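Local coordinates for putative transcriptional regulator protein, LacI family (Rhizobium etli, PDB 3MIZ) that probably binds cis-regulatory DNA and represses transcription, as expected of a LacI-type regulator with a periplasmic-binding-protein-like body, at residues Q37-A42 with E259-L264. Sequence-based numbering, arbitrary orientation.
Sequences QDWANA and EGAKWL
Helix segments 37-42 and 259-264 come closest at Trp39 and Ala261, whose CA atoms lie 6.9 Å apart, near enough for one indole to bridge the two backbones. Trp39 is the only residue of segment 37-42 to touch segment 259-264. With CG anti to the backbone N (chi1 -179°), its ring reaches out to the helix opposite and lays one face against the turn at Ala261 and Lys262. The methyl of Ala261 lies above the ring plane on the CD2–CE3 side, displaced toward the rim, with CB 3.5 Å from Trp39 CE3 and 3.7 Å from Trp39 CD2. The backbone N of Lys262 lies over the middle of the same face, about 4.0 Å above its plane, so the indole packs on main chain as well as on methyl. Lys262 adds the start of its side chain: its CB is 3.8 Å from Trp39 NE1, and the aliphatic chain crosses the indole at about a right angle before running on, fully extended, to carry its ammonium group away from segment 37-42. Van der Waals packing thus holds the pair, part of it against an apolar methyl and part against the peptide backbone. Arg258 and Asn265 of helix 253-268, together with Lys45, also touch Trp39, while a hydrogen bond between Asp38 OD2 and Tyr254 OH joins the same two helices nearby. Replacing Trp39 by an alanine would probably open a gap between the helices and leave the Ala261 methyl without its aromatic partner. Helix 30-42 follows the first strand of the four-stranded parallel sheet, and helix 253-268 returns from late in the chain to pack beside it, an interhelical packing contact within the N-terminal lobe of the two-lobed, periplasmic-binding-protein-like fold of LacI-family regulators.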
ATOM      1  N   GLN A  37      -7.500  -0.918 -15.141  1.00 16.65           N
ATOM      2  CA  GLN A  37      -6.628  -1.754 -15.962  1.00 18.98           C
ATOM      3  C   GLN A  37      -7.314  -3.045 -16.396  1.00 19.38           C
ATOM      4  O   GLN A  37      -7.250  -3.417 -17.570  1.00 22.09           O
ATOM      5  CB  GLN A  37      -5.328  -2.063 -15.208  1.00 20.17           C
ATOM      6  CG  GLN A  37      -4.230  -2.685 -16.063  1.00 21.34           C
ATOM      7  CD  GLN A  37      -3.588  -1.695 -17.020  1.00 24.42           C
ATOM      8  OE1 GLN A  37      -2.936  -0.740 -16.599  1.00 23.64           O
ATOM      9  NE2 GLN A  37      -3.773  -1.923 -18.319  1.00 21.96           N
ATOM     10  N   ASP A  38      -7.974  -3.730 -15.462  1.00 20.11           N
ATOM     11  CA  ASP A  38      -8.680  -4.968 -15.800  1.00 20.39           C
ATOM     12  C   ASP A  38      -9.715  -4.724 -16.892  1.00 19.59           C
ATOM     13  O   ASP A  38      -9.813  -5.494 -17.852  1.00 18.16           O
ATOM     14  CB  ASP A  38      -9.360  -5.558 -14.562  1.00 23.12           C
ATOM     15  CG  ASP A  38      -8.403  -6.362 -13.702  1.00 23.82           C
ATOM     16  OD1 ASP A  38      -7.190  -6.335 -13.991  1.00 26.07           O
ATOM     17  OD2 ASP A  38      -8.866  -7.012 -12.740  1.00 25.27           O
ATOM     18  N   TRP A  39     -10.496  -3.654 -16.750  1.00 17.63           N
ATOM     19  CA  TRP A  39     -11.494  -3.326 -17.759  1.00 18.78           C
ATOM     20  C   TRP A  39     -10.795  -3.033 -19.095  1.00 18.52           C
ATOM     21  O   TRP A  39     -11.228  -3.494 -20.152  1.00 20.85           O
ATOM     22  CB  TRP A  39     -12.304  -2.096 -17.338  1.00 19.63           C
ATOM     23  CG  TRP A  39     -13.351  -1.740 -18.341  1.00 21.08           C
ATOM     24  CD1 TRP A  39     -14.617  -2.234 -18.411  1.00 20.47           C
ATOM     25  CD2 TRP A  39     -13.186  -0.894 -19.483  1.00 21.51           C
ATOM     26  NE1 TRP A  39     -15.252  -1.754 -19.530  1.00 22.06           N
ATOM     27  CE2 TRP A  39     -14.395  -0.930 -20.207  1.00 22.05           C
ATOM     28  CE3 TRP A  39     -12.128  -0.114 -19.968  1.00 22.45           C
ATOM     29  CZ2 TRP A  39     -14.580  -0.217 -21.396  1.00 21.63           C
ATOM     30  CZ3 TRP A  39     -12.309   0.595 -21.154  1.00 24.08           C
ATOM     31  CH2 TRP A  39     -13.528   0.536 -21.853  1.00 21.83           C
ATOM     32  N   ALA A  40      -9.715  -2.261 -19.039  1.00 19.27           N
ATOM     33  CA  ALA A  40      -8.966  -1.899 -20.240  1.00 20.25           C
ATOM     34  C   ALA A  40      -8.456  -3.123 -21.002  1.00 22.25           C
ATOM     35  O   ALA A  40      -8.525  -3.169 -22.239  1.00 22.33           O
ATOM     36  CB  ALA A  40      -7.800  -0.991 -19.869  1.00 18.11           C
ATOM     37  N   ASN A  41      -7.943  -4.110 -20.271  1.00 22.00           N
ATOM     38  CA  ASN A  41      -7.430  -5.318 -20.908  1.00 25.13           C
ATOM     39  C   ASN A  41      -8.541  -6.105 -21.602  1.00 25.36           C
ATOM     40  O   ASN A  41      -8.302  -6.774 -22.607  1.00 29.23           O
ATOM     41  CB  ASN A  41      -6.721  -6.224 -19.891  1.00 24.68           C
ATOM     42  CG  ASN A  41      -5.517  -5.560 -19.246  1.00 25.00           C
ATOM     43  OD1 ASN A  41      -4.905  -4.660 -19.818  1.00 23.52           O
ATOM     44  ND2 ASN A  41      -5.160  -6.021 -18.050  1.00 26.07           N
ATOM     45  N   ALA A  42      -9.755  -6.015 -21.073  1.00 25.65           N
ATOM     46  CA  ALA A  42     -10.891  -6.725 -21.646  1.00 24.93           C
ATOM     47  C   ALA A  42     -11.581  -5.935 -22.754  1.00 25.34           C
ATOM     48  O   ALA A  42     -12.478  -6.455 -23.419  1.00 26.14           O
ATOM     49  CB  ALA A  42     -11.897  -7.063 -20.554  1.00 24.72           C
ATOM     50  N   GLU A 259     -16.276   0.524 -13.344  1.00 17.59           N
ATOM     51  CA  GLU A 259     -17.448   1.306 -13.745  1.00 18.33           C
ATOM     52  C   GLU A 259     -17.039   2.633 -14.377  1.00 17.83           C
ATOM     53  O   GLU A 259     -17.594   3.038 -15.400  1.00 17.45           O
ATOM     54  CB  GLU A 259     -18.365   1.570 -12.544  1.00 20.86           C
ATOM     55  CG  GLU A 259     -19.200   0.370 -12.106  1.00 25.68           C
ATOM     56  CD  GLU A 259     -20.149  -0.105 -13.191  1.00 29.12           C
ATOM     57  OE1 GLU A 259     -20.898   0.730 -13.746  1.00 28.22           O
ATOM     58  OE2 GLU A 259     -20.150  -1.318 -13.486  1.00 32.52           O
ATOM     59  N   GLY A 260     -16.074   3.309 -13.763  1.00 15.53           N
ATOM     60  CA  GLY A 260     -15.608   4.582 -14.287  1.00 13.97           C
ATOM     61  C   GLY A 260     -15.074   4.462 -15.698  1.00 16.08           C
ATOM     62  O   GLY A 260     -15.366   5.300 -16.552  1.00 15.13           O
ATOM     63  N   ALA A 261     -14.287   3.418 -15.945  1.00 15.37           N
ATOM     64  CA  ALA A 261     -13.704   3.188 -17.262  1.00 17.54           C
ATOM     65  C   ALA A 261     -14.786   2.948 -18.317  1.00 16.64           C
ATOM     66  O   ALA A 261     -14.742   3.533 -19.393  1.00 17.32           O
ATOM     67  CB  ALA A 261     -12.731   1.995 -17.211  1.00 15.94           C
ATOM     68  N   LYS A 262     -15.758   2.095 -18.006  1.00 16.46           N
ATOM     69  CA  LYS A 262     -16.834   1.815 -18.954  1.00 19.91           C
ATOM     70  C   LYS A 262     -17.596   3.099 -19.262  1.00 20.34           C
ATOM     71  O   LYS A 262     -17.914   3.392 -20.418  1.00 20.70           O
ATOM     72  CB  LYS A 262     -17.803   0.770 -18.394  1.00 22.27           C
ATOM     73  CG  LYS A 262     -18.920   0.427 -19.371  1.00 26.41           C
ATOM     74  CD  LYS A 262     -19.975  -0.476 -18.764  1.00 31.08           C
ATOM     75  CE  LYS A 262     -21.112  -0.700 -19.758  1.00 33.67           C
ATOM     76  NZ  LYS A 262     -22.140  -1.639 -19.236  1.00 34.99           N
ATOM     77  N   TRP A 263     -17.881   3.864 -18.215  1.00 17.63           N
ATOM     78  CA  TRP A 263     -18.599   5.120 -18.348  1.00 20.12           C
ATOM     79  C   TRP A 263     -17.832   6.061 -19.280  1.00 18.84           C
ATOM     80  O   TRP A 263     -18.425   6.687 -20.162  1.00 18.19           O
ATOM     81  CB  TRP A 263     -18.777   5.749 -16.964  1.00 19.70           C
ATOM     82  CG  TRP A 263     -19.910   6.721 -16.856  1.00 24.30           C
ATOM     83  CD1 TRP A 263     -20.868   6.981 -17.797  1.00 25.54           C
ATOM     84  CD2 TRP A 263     -20.230   7.536 -15.722  1.00 24.53           C
ATOM     85  NE1 TRP A 263     -21.765   7.906 -17.317  1.00 25.93           N
ATOM     86  CE2 TRP A 263     -21.398   8.264 -16.046  1.00 25.83           C
ATOM     87  CE3 TRP A 263     -19.645   7.721 -14.464  1.00 23.75           C
ATOM     88  CZ2 TRP A 263     -21.993   9.163 -15.153  1.00 25.54           C
ATOM     89  CZ3 TRP A 263     -20.238   8.617 -13.574  1.00 23.78           C
ATOM     90  CH2 TRP A 263     -21.401   9.325 -13.926  1.00 23.12           C
ATOM     91  N   LEU A 264     -16.517   6.153 -19.093  1.00 18.10           N
ATOM     92  CA  LEU A 264     -15.700   7.011 -19.944  1.00 17.72           C
ATOM     93  C   LEU A 264     -15.770   6.511 -21.385  1.00 19.57           C
ATOM     94  O   LEU A 264     -15.862   7.304 -22.330  1.00 17.23           O
ATOM     95  CB  LEU A 264     -14.235   7.015 -19.485  1.00 15.74           C
ATOM     96  CG  LEU A 264     -13.255   7.810 -20.367  1.00 16.20           C
ATOM     97  CD1 LEU A 264     -13.659   9.279 -20.415  1.00 14.45           C
ATOM     98  CD2 LEU A 264     -11.834   7.675 -19.832  1.00 13.75           C
TER